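Side-chain contacts in phosphodiesterase (Candida albicans, PDB 6CPU), which belongs to the phosphodiesterase family of the HD clan and holds a zinc ion and a magnesium ion in a largely helical fold: residues A[183-186]-A[187-191]; A[207-210]-A[211-215]; A[243-246]-A[247-250]; A[489-492]-A[493-497]; A[535-538]-A[539-543]. All coordinates share one frame; numbering follows the deposited sequence.

Interaction 1: residues A[183-186]-A[187-191]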
loop_
_atom_site.group_PDB
_atom_site.type_symbol
_atom_site.label_atom_id
_atom_site.label_comp_id
_atom_site.label_asym_id
_atom_site.label_seq_id
_atom_site.Cartn_x
_atom_site.Cartn_y
_atom_site.Cartn_z
ATOM N N LEU A 183 -18.152 -9.890 -9.450
ATOM C CA LEU A 183 -17.330 -8.777 -8.929
ATOM C C LEU A 183 -16.664 -7.975 -10.042
ATOM O O LEU A 183 -16.565 -6.760 -9.937
ATOM C CB LEU A 183 -16.257 -9.284 -7.953
ATOM C CG LEU A 183 -16.826 -9.811 -6.640
ATOM C CD1 LEU A 183 -15.735 -10.448 -5.825
ATOM C CD2 LEU A 183 -17.517 -8.720 -5.826
ATOM N N ILE A 184 -16.189 -8.659 -11.091
ATOM C CA ILE A 184 -15.592 -8.002 -12.255
ATOM C C ILE A 184 -16.637 -7.114 -12.930
ATOM O O ILE A 184 -16.345 -5.990 -13.353
ATOM C CB ILE A 184 -15.002 -9.028 -13.262
ATOM C CG1 ILE A 184 -13.752 -9.696 -12.677
ATOM C CG2 ILE A 184 -14.625 -8.358 -14.580
ATOM C CD1 ILE A 184 -13.223 -10.877 -13.462
ATOM N N TYR A 185 -17.858 -7.631 -13.019
ATOM C CA TYR A 185 -18.978 -6.907 -13.605
ATOM C C TYR A 185 -19.288 -5.628 -12.822
ATOM O O TYR A 185 -19.482 -4.566 -13.398
ATOM C CB TYR A 185 -20.205 -7.820 -13.656
ATOM C CG TYR A 185 -21.492 -7.084 -13.937
ATOM C CD1 TYR A 185 -22.434 -6.878 -12.937
ATOM C CD2 TYR A 185 -21.765 -6.598 -15.209
ATOM C CE1 TYR A 185 -23.614 -6.200 -13.196
ATOM C CE2 TYR A 185 -22.940 -5.922 -15.479
ATOM C CZ TYR A 185 -23.860 -5.726 -14.474
ATOM O OH TYR A 185 -25.026 -5.050 -14.763
ATOM N N LEU A 186 -19.303 -5.745 -11.500
ATOM C CA LEU A 186 -19.556 -4.602 -10.625
ATOM C C LEU A 186 -18.402 -3.605 -10.661
ATOM O O LEU A 186 -18.627 -2.408 -10.608
ATOM C CB LEU A 186 -19.836 -5.083 -9.201
ATOM C CG LEU A 186 -21.108 -5.913 -8.992
ATOM C CD1 LEU A 186 -21.146 -6.567 -7.620
ATOM C CD2 LEU A 186 -22.348 -5.064 -9.193
ATOM N N TYR A 187 -17.171 -4.096 -10.776
ATOM C CA TYR A 187 -16.010 -3.224 -10.925
ATOM C C TYR A 187 -16.152 -2.382 -12.196
ATOM O O TYR A 187 -16.005 -1.155 -12.175
ATOM C CB TYR A 187 -14.743 -4.060 -10.979
ATOM C CG TYR A 187 -13.485 -3.276 -11.263
ATOM C CD1 TYR A 187 -13.054 -2.277 -10.392
ATOM C CD2 TYR A 187 -12.712 -3.550 -12.381
ATOM C CE1 TYR A 187 -11.896 -1.561 -10.652
ATOM C CE2 TYR A 187 -11.560 -2.846 -12.641
ATOM C CZ TYR A 187 -11.158 -1.851 -11.774
ATOM O OH TYR A 187 -10.006 -1.154 -12.043
ATOM N N ARG A 188 -16.498 -3.045 -13.297
ATOM C CA ARG A 188 -16.631 -2.356 -14.579
ATOM C C ARG A 188 -17.796 -1.361 -14.583
ATOM O O ARG A 188 -17.708 -0.299 -15.197
ATOM C CB ARG A 188 -16.754 -3.379 -15.714
ATOM C CG ARG A 188 -15.519 -4.252 -15.888
ATOM C CD ARG A 188 -14.354 -3.483 -16.495
ATOM N NE ARG A 188 -13.060 -4.105 -16.214
ATOM C CZ ARG A 188 -11.884 -3.579 -16.550
ATOM N NH1 ARG A 188 -11.824 -2.424 -17.202
ATOM N NH2 ARG A 188 -10.754 -4.209 -16.243
ATOM N N LEU A 189 -18.861 -1.689 -13.859
ATOM C CA LEU A 189 -20.006 -0.797 -13.697
ATOM C C LEU A 189 -19.574 0.493 -13.006
ATOM O O LEU A 189 -19.948 1.588 -13.421
ATOM C CB LEU A 189 -21.110 -1.492 -12.894
ATOM C CG LEU A 189 -22.564 -1.367 -13.320
ATOM C CD1 LEU A 189 -22.751 -1.729 -14.801
ATOM C CD2 LEU A 189 -23.406 -2.278 -12.449
ATOM N N MET A 190 -18.769 0.371 -11.954
ATOM C CA MET A 190 -18.269 1.568 -11.276
ATOM C C MET A 190 -17.401 2.435 -12.179
ATOM O O MET A 190 -17.492 3.655 -12.115
ATOM C CB MET A 190 -17.511 1.198 -10.002
ATOM C CG MET A 190 -18.440 0.718 -8.913
ATOM S SD MET A 190 -17.614 0.441 -7.337
ATOM C CE MET A 190 -16.708 -1.066 -7.702
ATOM N N ILE A 191 -16.575 1.821 -13.021
ATOM C CA ILE A 191 -15.731 2.568 -13.958
ATOM C C ILE A 191 -16.611 3.347 -14.937
ATOM O O ILE A 191 -16.315 4.493 -15.280
ATOM C CB ILE A 191 -14.782 1.637 -14.719
ATOM C CG1 ILE A 191 -13.686 1.138 -13.760
ATOM C CG2 ILE A 191 -14.159 2.336 -15.923
ATOM C CD1 ILE A 191 -12.966 -0.109 -14.227
#

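Interaction 2: residues A[207-210]-A[211-215]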
loop_
_atom_site.group_PDB
_atom_site.type_symbol
_atom_site.label_atom_id
_atom_site.label_comp_id
_atom_site.label_asym_id
_atom_site.label_seq_id
_atom_site.Cartn_x
_atom_site.Cartn_y
_atom_site.Cartn_z
ATOM N N ARG A 207 -1.804 21.562 -9.505
ATOM C CA ARG A 207 -1.488 20.427 -8.613
ATOM C C ARG A 207 -1.000 19.210 -9.381
ATOM O O ARG A 207 -0.000 18.610 -9.004
ATOM C CB ARG A 207 -2.679 20.033 -7.721
ATOM C CG ARG A 207 -2.305 19.108 -6.552
ATOM C CD ARG A 207 -1.158 19.680 -5.731
ATOM N NE ARG A 207 -0.747 18.838 -4.609
ATOM C CZ ARG A 207 0.447 18.907 -4.020
ATOM N NH1 ARG A 207 1.367 19.779 -4.438
ATOM N NH2 ARG A 207 0.737 18.101 -3.005
ATOM N N LEU A 208 -1.708 18.827 -10.445
ATOM C CA LEU A 208 -1.303 17.657 -11.226
ATOM C C LEU A 208 0.101 17.828 -11.812
ATOM O O LEU A 208 0.891 16.869 -11.853
ATOM C CB LEU A 208 -2.325 17.345 -12.332
ATOM C CG LEU A 208 -3.758 17.085 -11.858
ATOM C CD1 LEU A 208 -4.621 16.652 -13.035
ATOM C CD2 LEU A 208 -3.839 16.078 -10.717
ATOM N N SER A 209 0.420 19.047 -12.251
ATOM C CA SER A 209 1.766 19.349 -12.734
ATOM C C SER A 209 2.796 19.231 -11.607
ATOM O O SER A 209 3.847 18.653 -11.803
ATOM C CB SER A 209 1.832 20.734 -13.382
ATOM O OG SER A 209 3.161 20.988 -13.824
ATOM N N GLN A 210 2.475 19.744 -10.427
ATOM C CA GLN A 210 3.382 19.637 -9.283
ATOM C C GLN A 210 3.688 18.173 -8.968
ATOM O O GLN A 210 4.819 17.823 -8.636
ATOM C CB GLN A 210 2.805 20.322 -8.051
ATOM C CG GLN A 210 2.779 21.834 -8.156
ATOM C CD GLN A 210 2.072 22.505 -7.003
ATOM O OE1 GLN A 210 1.179 21.936 -6.372
ATOM N NE2 GLN A 210 2.466 23.741 -6.726
ATOM N N LEU A 211 2.675 17.317 -9.080
ATOM C CA LEU A 211 2.862 15.897 -8.788
ATOM C C LEU A 211 3.778 15.225 -9.807
ATOM O O LEU A 211 4.554 14.340 -9.443
ATOM C CB LEU A 211 1.507 15.181 -8.659
ATOM C CG LEU A 211 0.654 15.683 -7.481
ATOM C CD1 LEU A 211 -0.692 14.963 -7.410
ATOM C CD2 LEU A 211 1.368 15.601 -6.131
ATOM N N CYS A 212 3.726 15.664 -11.067
ATOM C CA CYS A 212 4.661 15.186 -12.084
ATOM C C CYS A 212 6.100 15.428 -11.638
ATOM O O CYS A 212 6.914 14.506 -11.646
ATOM C CB CYS A 212 4.416 15.879 -13.420
ATOM S SG CYS A 212 2.876 15.461 -14.249
ATOM N N TYR A 213 6.395 16.659 -11.230
ATOM C CA TYR A 213 7.740 17.025 -10.753
ATOM C C TYR A 213 8.117 16.365 -9.434
ATOM O O TYR A 213 9.282 16.024 -9.248
ATOM C CB TYR A 213 7.924 18.545 -10.655
ATOM C CG TYR A 213 8.101 19.178 -12.009
ATOM C CD1 TYR A 213 7.008 19.691 -12.713
ATOM C CD2 TYR A 213 9.355 19.224 -12.613
ATOM C CE1 TYR A 213 7.166 20.243 -13.972
ATOM C CE2 TYR A 213 9.522 19.771 -13.869
ATOM C CZ TYR A 213 8.430 20.289 -14.540
ATOM O OH TYR A 213 8.601 20.836 -15.795
ATOM N N ALA A 214 7.162 16.201 -8.519
ATOM C CA ALA A 214 7.410 15.402 -7.298
ATOM C C ALA A 214 7.853 13.976 -7.658
ATOM O O ALA A 214 8.893 13.493 -7.186
ATOM C CB ALA A 214 6.175 15.392 -6.394
ATOM N N VAL A 215 7.092 13.311 -8.527
ATOM C CA VAL A 215 7.473 11.989 -9.019
ATOM C C VAL A 215 8.884 12.024 -9.649
ATOM O O VAL A 215 9.642 11.056 -9.576
ATOM C CB VAL A 215 6.426 11.458 -10.016
ATOM C CG1 VAL A 215 6.932 10.251 -10.777
ATOM C CG2 VAL A 215 5.142 11.094 -9.271
#

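Interaction 3: residues A[243-246]-A[247-250]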
loop_
_atom_site.group_PDB
_atom_site.type_symbol
_atom_site.label_atom_id
_atom_site.label_comp_id
_atom_site.label_asym_id
_atom_site.label_seq_id
_atom_site.Cartn_x
_atom_site.Cartn_y
_atom_site.Cartn_z
ATOM N N LYS A 243 2.362 2.735 -21.311
ATOM C CA LYS A 243 2.620 3.331 -22.633
ATOM C C LYS A 243 3.862 2.786 -23.350
ATOM O O LYS A 243 3.962 2.910 -24.566
ATOM C CB LYS A 243 2.749 4.854 -22.521
ATOM C CG LYS A 243 1.428 5.583 -22.393
ATOM C CD LYS A 243 1.678 7.077 -22.235
ATOM C CE LYS A 243 0.390 7.854 -22.033
ATOM N NZ LYS A 243 0.692 9.190 -21.450
ATOM N N GLN A 244 4.814 2.223 -22.607
ATOM C CA GLN A 244 6.021 1.664 -23.210
ATOM C C GLN A 244 5.855 0.205 -23.656
ATOM O O GLN A 244 6.720 -0.324 -24.359
ATOM C CB GLN A 244 7.228 1.777 -22.268
ATOM C CG GLN A 244 7.402 3.102 -21.527
ATOM C CD GLN A 244 7.280 4.342 -22.405
ATOM O OE1 GLN A 244 6.773 5.380 -21.962
ATOM N NE2 GLN A 244 7.743 4.246 -23.643
ATOM N N VAL A 245 4.754 -0.447 -23.274
ATOM C CA VAL A 245 4.578 -1.868 -23.584
ATOM C C VAL A 245 3.904 -2.008 -24.934
ATOM O O VAL A 245 2.750 -1.622 -25.097
ATOM C CB VAL A 245 3.756 -2.609 -22.512
ATOM C CG1 VAL A 245 3.740 -4.104 -22.805
ATOM C CG2 VAL A 245 4.341 -2.344 -21.130
ATOM N N GLU A 246 4.639 -2.597 -25.879
ATOM C CA GLU A 246 4.254 -2.648 -27.292
ATOM C C GLU A 246 2.830 -3.161 -27.533
ATOM O O GLU A 246 1.940 -2.384 -27.880
ATOM C CB GLU A 246 5.280 -3.486 -28.077
ATOM C CG GLU A 246 5.088 -3.488 -29.587
ATOM C CD GLU A 246 5.518 -2.185 -30.231
ATOM O OE1 GLU A 246 6.740 -1.990 -30.423
ATOM O OE2 GLU A 246 4.633 -1.361 -30.549
ATOM N N GLY A 247 2.601 -4.454 -27.339
ATOM C CA GLY A 247 1.316 -5.056 -27.707
ATOM C C GLY A 247 0.282 -4.994 -26.600
ATOM O O GLY A 247 -0.424 -5.971 -26.358
ATOM N N PHE A 248 0.174 -3.835 -25.955
ATOM C CA PHE A 248 -0.591 -3.680 -24.724
ATOM C C PHE A 248 -1.440 -2.421 -24.812
ATOM O O PHE A 248 -0.912 -1.311 -24.810
ATOM C CB PHE A 248 0.379 -3.578 -23.543
ATOM C CG PHE A 248 -0.232 -3.916 -22.214
ATOM C CD1 PHE A 248 -0.015 -5.161 -21.631
ATOM C CD2 PHE A 248 -1.007 -2.988 -21.534
ATOM C CE1 PHE A 248 -0.569 -5.475 -20.403
ATOM C CE2 PHE A 248 -1.563 -3.297 -20.304
ATOM C CZ PHE A 248 -1.346 -4.541 -19.738
ATOM N N ASP A 249 -2.754 -2.593 -24.901
ATOM C CA ASP A 249 -3.668 -1.458 -25.025
ATOM C C ASP A 249 -3.498 -0.485 -23.856
ATOM O O ASP A 249 -3.413 -0.906 -22.707
ATOM C CB ASP A 249 -5.121 -1.941 -25.084
ATOM C CG ASP A 249 -5.441 -2.699 -26.374
ATOM O OD1 ASP A 249 -5.085 -2.204 -27.461
ATOM O OD2 ASP A 249 -6.061 -3.785 -26.298
ATOM N N ASN A 250 -3.429 0.812 -24.156
ATOM C CA ASN A 250 -3.417 1.837 -23.108
ATOM C C ASN A 250 -4.750 1.847 -22.363
ATOM O O ASN A 250 -5.799 1.567 -22.935
ATOM C CB ASN A 250 -3.119 3.225 -23.686
ATOM C CG ASN A 250 -1.660 3.398 -24.076
ATOM O OD1 ASN A 250 -0.767 2.793 -23.481
ATOM N ND2 ASN A 250 -1.410 4.241 -25.073
#

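Interaction 4: residues A[489-492]-A[493-497]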
loop_
_atom_site.group_PDB
_atom_site.type_symbol
_atom_site.label_atom_id
_atom_site.label_comp_id
_atom_site.label_asym_id
_atom_site.label_seq_id
_atom_site.Cartn_x
_atom_site.Cartn_y
_atom_site.Cartn_z
ATOM N N LEU A 489 3.506 -1.354 22.421
ATOM C CA LEU A 489 2.344 -1.147 23.267
ATOM C C LEU A 489 1.348 -2.316 23.128
ATOM O O LEU A 489 0.757 -2.756 24.106
ATOM C CB LEU A 489 1.695 0.186 22.908
ATOM C CG LEU A 489 0.729 0.870 23.850
ATOM C CD1 LEU A 489 1.288 0.981 25.268
ATOM C CD2 LEU A 489 0.433 2.256 23.288
ATOM N N LEU A 490 1.172 -2.819 21.908
ATOM C CA LEU A 490 0.313 -3.987 21.697
ATOM C C LEU A 490 0.834 -5.220 22.439
ATOM O O LEU A 490 0.067 -5.914 23.085
ATOM C CB LEU A 490 0.203 -4.289 20.212
ATOM C CG LEU A 490 -0.628 -5.521 19.854
ATOM C CD1 LEU A 490 -2.023 -5.450 20.432
ATOM C CD2 LEU A 490 -0.649 -5.654 18.333
ATOM N N LYS A 491 2.136 -5.474 22.345
ATOM C CA LYS A 491 2.765 -6.562 23.101
ATOM C C LYS A 491 2.508 -6.427 24.612
ATOM O O LYS A 491 2.169 -7.402 25.285
ATOM C CB LYS A 491 4.266 -6.609 22.845
ATOM C CG LYS A 491 4.706 -7.014 21.447
ATOM C CD LYS A 491 6.197 -7.305 21.481
ATOM C CE LYS A 491 6.918 -6.985 20.192
ATOM N NZ LYS A 491 8.375 -6.813 20.460
ATOM N N SER A 492 2.650 -5.218 25.141
ATOM C CA SER A 492 2.393 -4.995 26.570
ATOM C C SER A 492 0.929 -5.232 26.944
ATOM O O SER A 492 0.641 -5.806 27.993
ATOM C CB SER A 492 2.875 -3.603 26.999
ATOM O OG SER A 492 4.272 -3.488 26.773
ATOM N N VAL A 493 -0.007 -4.843 26.074
ATOM C CA VAL A 493 -1.421 -5.119 26.318
ATOM C C VAL A 493 -1.654 -6.631 26.370
ATOM O O VAL A 493 -2.341 -7.128 27.255
ATOM C CB VAL A 493 -2.337 -4.508 25.214
ATOM C CG1 VAL A 493 -3.764 -5.027 25.337
ATOM C CG2 VAL A 493 -2.316 -2.997 25.256
ATOM N N ILE A 494 -1.121 -7.363 25.396
ATOM C CA ILE A 494 -1.328 -8.813 25.369
ATOM C C ILE A 494 -0.708 -9.481 26.607
ATOM O O ILE A 494 -1.324 -10.353 27.227
ATOM C CB ILE A 494 -0.766 -9.449 24.095
ATOM C CG1 ILE A 494 -1.541 -8.917 22.874
ATOM C CG2 ILE A 494 -0.872 -10.971 24.182
ATOM C CD1 ILE A 494 -0.786 -9.065 21.575
ATOM N N LYS A 495 0.500 -9.059 26.954
ATOM C CA LYS A 495 1.215 -9.604 28.125
ATOM C C LYS A 495 0.631 -9.136 29.450
ATOM O O LYS A 495 1.059 -9.597 30.514
ATOM C CB LYS A 495 2.683 -9.214 28.077
ATOM C CG LYS A 495 3.503 -9.902 27.005
ATOM C CD LYS A 495 4.871 -9.245 26.913
ATOM C CE LYS A 495 5.808 -10.012 26.005
ATOM N NZ LYS A 495 6.923 -9.157 25.497
ATOM N N LYS A 496 -0.326 -8.212 29.384
ATOM C CA LYS A 496 -0.992 -7.657 30.548
ATOM C C LYS A 496 -0.014 -6.822 31.389
ATOM O O LYS A 496 -0.136 -6.764 32.612
ATOM C CB LYS A 496 -1.672 -8.754 31.387
ATOM C CG LYS A 496 -2.721 -9.558 30.633
ATOM C CD LYS A 496 -3.302 -10.662 31.510
ATOM C CE LYS A 496 -4.678 -11.122 31.036
ATOM N NZ LYS A 496 -4.787 -11.268 29.556
ATOM N N ASP A 497 0.944 -6.182 30.716
ATOM C CA ASP A 497 1.922 -5.299 31.360
ATOM C C ASP A 497 1.469 -3.836 31.363
ATOM O O ASP A 497 2.181 -2.979 31.886
ATOM C CB ASP A 497 3.283 -5.386 30.664
ATOM C CG ASP A 497 3.958 -6.728 30.840
ATOM O OD1 ASP A 497 3.608 -7.480 31.772
ATOM O OD2 ASP A 497 4.859 -7.033 30.035
#

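Interaction 5: residues A[535-538]-A[539-543]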
loop_
_atom_site.group_PDB
_atom_site.type_symbol
_atom_site.label_atom_id
_atom_site.label_comp_id
_atom_site.label_asym_id
_atom_site.label_seq_id
_atom_site.Cartn_x
_atom_site.Cartn_y
_atom_site.Cartn_z
ATOM N N LEU A 535 24.122 -3.122 9.321
ATOM C CA LEU A 535 23.704 -4.518 9.313
ATOM C C LEU A 535 22.931 -4.954 8.064
ATOM O O LEU A 535 22.895 -6.145 7.775
ATOM C CB LEU A 535 22.916 -4.839 10.588
ATOM C CG LEU A 535 23.797 -4.795 11.849
ATOM C CD1 LEU A 535 22.994 -4.455 13.095
ATOM C CD2 LEU A 535 24.552 -6.108 12.039
ATOM N N PHE A 536 22.332 -4.019 7.319
ATOM C CA PHE A 536 21.567 -4.378 6.104
ATOM C C PHE A 536 21.854 -3.547 4.841
ATOM O O PHE A 536 22.229 -4.104 3.810
ATOM C CB PHE A 536 20.055 -4.349 6.390
ATOM C CG PHE A 536 19.616 -5.322 7.453
ATOM C CD1 PHE A 536 19.768 -6.687 7.267
ATOM C CD2 PHE A 536 19.046 -4.871 8.639
ATOM C CE1 PHE A 536 19.371 -7.584 8.245
ATOM C CE2 PHE A 536 18.645 -5.764 9.621
ATOM C CZ PHE A 536 18.807 -7.123 9.422
ATOM N N ALA A 537 21.663 -2.230 4.910
ATOM C CA ALA A 537 21.580 -1.403 3.696
ATOM C C ALA A 537 22.898 -1.274 2.934
ATOM O O ALA A 537 22.956 -1.540 1.724
ATOM C CB ALA A 537 21.042 -0.023 4.034
ATOM N N GLU A 538 23.947 -0.860 3.641
ATOM C CA GLU A 538 25.255 -0.636 3.019
ATOM C C GLU A 538 25.637 -1.812 2.131
ATOM O O GLU A 538 25.956 -1.623 0.962
ATOM C CB GLU A 538 26.334 -0.389 4.080
ATOM C CG GLU A 538 27.660 0.106 3.518
ATOM C CD GLU A 538 28.484 0.891 4.527
ATOM O OE1 GLU A 538 28.260 0.741 5.748
ATOM O OE2 GLU A 538 29.362 1.667 4.096
ATOM N N ASN A 539 25.559 -3.023 2.675
ATOM C CA ASN A 539 25.951 -4.220 1.933
ATOM C C ASN A 539 25.076 -4.538 0.730
ATOM O O ASN A 539 25.592 -4.914 -0.324
ATOM C CB ASN A 539 26.006 -5.435 2.862
ATOM C CG ASN A 539 27.169 -5.370 3.833
ATOM O OD1 ASN A 539 28.205 -4.772 3.542
ATOM N ND2 ASN A 539 27.001 -5.986 4.995
ATOM N N LEU A 540 23.758 -4.396 0.873
ATOM C CA LEU A 540 22.846 -4.696 -0.240
ATOM C C LEU A 540 23.023 -3.714 -1.399
ATOM O O LEU A 540 23.108 -4.119 -2.559
ATOM C CB LEU A 540 21.378 -4.680 0.219
ATOM C CG LEU A 540 20.337 -4.931 -0.882
ATOM C CD1 LEU A 540 20.423 -6.353 -1.419
ATOM C CD2 LEU A 540 18.932 -4.636 -0.372
ATOM N N PHE A 541 23.044 -2.425 -1.091
ATOM C CA PHE A 541 23.141 -1.413 -2.143
ATOM C C PHE A 541 24.512 -1.459 -2.843
ATOM O O PHE A 541 24.583 -1.465 -4.081
ATOM C CB PHE A 541 22.810 -0.024 -1.592
ATOM C CG PHE A 541 21.332 0.217 -1.441
ATOM C CD1 PHE A 541 20.558 0.534 -2.551
ATOM C CD2 PHE A 541 20.704 0.080 -0.208
ATOM C CE1 PHE A 541 19.196 0.737 -2.427
ATOM C CE2 PHE A 541 19.336 0.280 -0.082
ATOM C CZ PHE A 541 18.585 0.607 -1.191
ATOM N N ASN A 542 25.586 -1.530 -2.053
ATOM C CA ASN A 542 26.936 -1.763 -2.595
ATOM C C ASN A 542 26.972 -2.974 -3.515
ATOM O O ASN A 542 27.471 -2.892 -4.630
ATOM C CB ASN A 542 27.959 -1.944 -1.464
ATOM C CG ASN A 542 28.346 -0.632 -0.807
ATOM O OD1 ASN A 542 28.362 0.418 -1.453
ATOM N ND2 ASN A 542 28.674 -0.684 0.483
ATOM N N SER A 543 26.404 -4.088 -3.059
ATOM C CA SER A 543 26.373 -5.316 -3.846
ATOM C C SER A 543 25.525 -5.189 -5.116
ATOM O O SER A 543 25.902 -5.692 -6.174
ATOM C CB SER A 543 25.869 -6.476 -2.983
ATOM O OG SER A 543 26.001 -7.707 -3.669
#

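Interaction 1: residues A[183-186]-A[187-191]
Tyr187 to Met190 each give their backbone N-H to the carbonyl four residues back, from Leu183 to Leu186, with N...O distances of 2.9 to 3.1 Å, the regular turns of alpha-helix 177-193. On this frame the clearest side-chain meeting is the i to i+4 pair Tyr185 and Leu189. The tyrosine ring, whose CG is anti to the backbone N (chi1 166°), stands out from the helix, leaning toward its C-terminal end, and the methyls of Leu189 meet the hydroxyl end of the ring at an oblique slant; Tyr185 CE1 lies 4.0 Å from Leu189 CD2. Leu186 reaches the same methyl more loosely, its CD2 being 4.4 Å from Leu189 CD2. Two faces of the helix are engaged by other helices: Leu183, Leu186 and Met190 pack on helix 84-94, while Tyr187 rests on Ala258 and Phe259 of helix 253-264. Arg188 sets out beside Ile184, its CG 3.2 Å from Ile184 O, then bends at chi2 (-73°) and runs to a salt bridge with Glu255. Its guanidinium passes close to Tyr187, with NH2 at the edge of the phenol ring and in its plane, and Ile191 CD1 stands 3.4 Å above the plane of that ring, toward its rim.

Interaction 2: residues A[207-210]-A[211-215]
Leu211 meets Arg207 one helical turn back, both through its backbone, with Leu211 N bonded to Arg207 O at 3.0 Å, and through its side chain. Leu211 CD2 lies 3.9 Å above the plane of the Arg207 guanidinium, over its centre, so a methyl rests on the flat face while the N-H groups at the rim remain available for polar partners. The bend of the arginine at chi2 (53°) brings the group forward along the helix, its face against the leucine methyl. In the guanidinium plane NH1 donates to Gln210 OE1 at 2.9 Å, approaching from above the amide carbonyl plane, and NH2 forms a salt bridge with Asp229 of helix 227-242; together these partners should fix the rotation of the group. Cys212 follows, its SG 3.4 Å from Leu208 O. Tyr213 then turns the edge of its ring to Ser209, CD1 standing 3.4 Å from Ser209 O, the carbonyl that also accepts Tyr213 N. The hydroxyls of Ser209 and Tyr213 both reach Asp315, one at its backbone N, the other at its carboxylate. Ala214 sets CB 3.6 Å from Gln210 O. This is the i to i+4 pattern of an alpha-helix, here helix 205-216, with a leucine methyl lying over the face of an arginine guanidinium.

Interaction 3: residues A[243-246]-A[247-250]
Val245 and Phe248 meet across a tight turn centred on Gly247, in the connection between helices 227-242 and 253-264. Val245 CG1, anti to the backbone N (chi1 -174°), is directed at the root of the phenylalanine: it lies 3.5 Å from Phe248 CB and 4.0 Å from Phe248 CG. The two side chains slant across one another, and the methyl comes to the ring obliquely at its CB end. Beyond this point the ring leads away from the turn and touches Trp395 of another loop and Ile242 at the end of the preceding helix. Val245 O also approaches the same methylene, 3.4 Å from Phe248 CB.

Gly247 gives the chain its reversal. It is the centre of an inverse gamma turn, closed by a weak hydrogen bond from Phe248 N to Glu246 O with an N-H...O angle of 143°. Of the Glu246 side chain, CB and CG lie against Gly247 N at this corner.

At the open end of the loop Asn250 comes back to Lys243. Asn250 OD1 faces carbon, 3.5 Å from Lys243 CA and 3.7 Å from Lys243 CG, and the two side chains cross at about a right angle. The lysine ammonium itself reaches back to a long, weak ion pair with Asp239. With one weak bond across it, this surface contact therefore rests mainly on van der Waals touch.

Interaction 4: residues A[489-492]-A[493-497]
Leu490 and Ile494, one turn apart near the end of helix 470-495, make the apolar meeting of this contact. Ile494 CD1 lies 3.9 Å from Leu490 CG, and the side chains meet at a slant. CG anti to the backbone nitrogen (chi1 178°) holds the leucine outward, where Ile494 CD1 reaches back to it. Ile494 CG1 also lies over the preceding turn, 3.4 Å from Leu490 O. Val493 does likewise one residue earlier, with CG2 3.3 Å from Leu489 O.

On another face Lys491 and Lys495 run beside each other with their NZ atoms 5.7 Å apart. The Lys491 ammonium is held by a salt bridge to Glu488, which probably eases the nearness of like charges. Ser492 OG turns back to Glu488 O.

Side chains of two other helices lie against these groups. Phe360 of helix 358-363 touches Leu490, Lys491 and Ile494, while Ile128 of helix 127-135 touches Leu489, Leu490 and Val493.

Beyond Lys495 the chain leaves the helix. Lys496 takes a positive phi (67°) and places its side chain in a cation-pi contact with Phe140. Lys496 N bonds back to Val493 O at 3.1 Å and Asp497 N to Ser492 O at 2.8 Å, while Asp497 CB packs 4.1 Å from Ser492 CB. The positive phi and these two bonds into the last turn form a Schellman motif, a C-terminal helix cap.

Interaction 5: residues A[535-538]-A[539-543]
A wider pi-type turn at 535-537 widens helix 525-547 locally, and the contact spans the return to alpha-helical bonding. Leu540 N reaches Phe536 O through a weak bond of 3.3 Å. One step on, Phe541 N to Ala537 O is 3.0 Å with a nearly straight N-H...O angle of 178°, and Asn542 N to Glu538 O completes the series.

Side chains follow the same i to i+4 spacing. Phe541 presents a ring edge to the preceding turn, its CD2 lying 3.4 Å from Ala537 O, close to the ring plane, and 4.3 Å from Ala537 CB. Glu538 and Asn542 lie side by side and point the same way, with carboxylate and amide planes 41° apart. Asn542 ND2 lies 2.9 Å from Glu538 O, at too poor an angle for a hydrogen bond, and 3.3 Å from Glu538 CG. The glutamate stem, anti to its backbone N (chi1 -169°) and extended beyond CG, carries OE1 onward to a salt bridge with Lys562.

That lysine belongs to helix 552-569, which also receives Phe541 on Thr554 and Ile558 and Asn542 on Cys555. On the metal-bearing side Leu540 touches Cys460 of helix 446-462 and Ile463 just after it, its side chain about 12 Å from the zinc ion; Phe536 meets the ring of Phe532 in its own helix and that of His427 at the start of helix 427-438.

From the N terminus the five contacts come in series, and none nests in or crosses another. Interaction 1 lies within helix 177-193 and interaction 2 within the next helix, 205-216, their nearest atoms about 17 Å apart. Interaction 3 turns the chain between helices 227-242 and 253-264; the first packs against interaction 2, the second against interaction 1, so the loop joins two helices that the earlier contacts touch. Interaction 4 ends helix 470-495 on the far side of the chain's centre from interactions 2 and 3. Interaction 5, within helix 525-547, belongs with interaction 4 to the phosphodiesterase domain, their centres 34 Å apart, and lies opposite interaction 1.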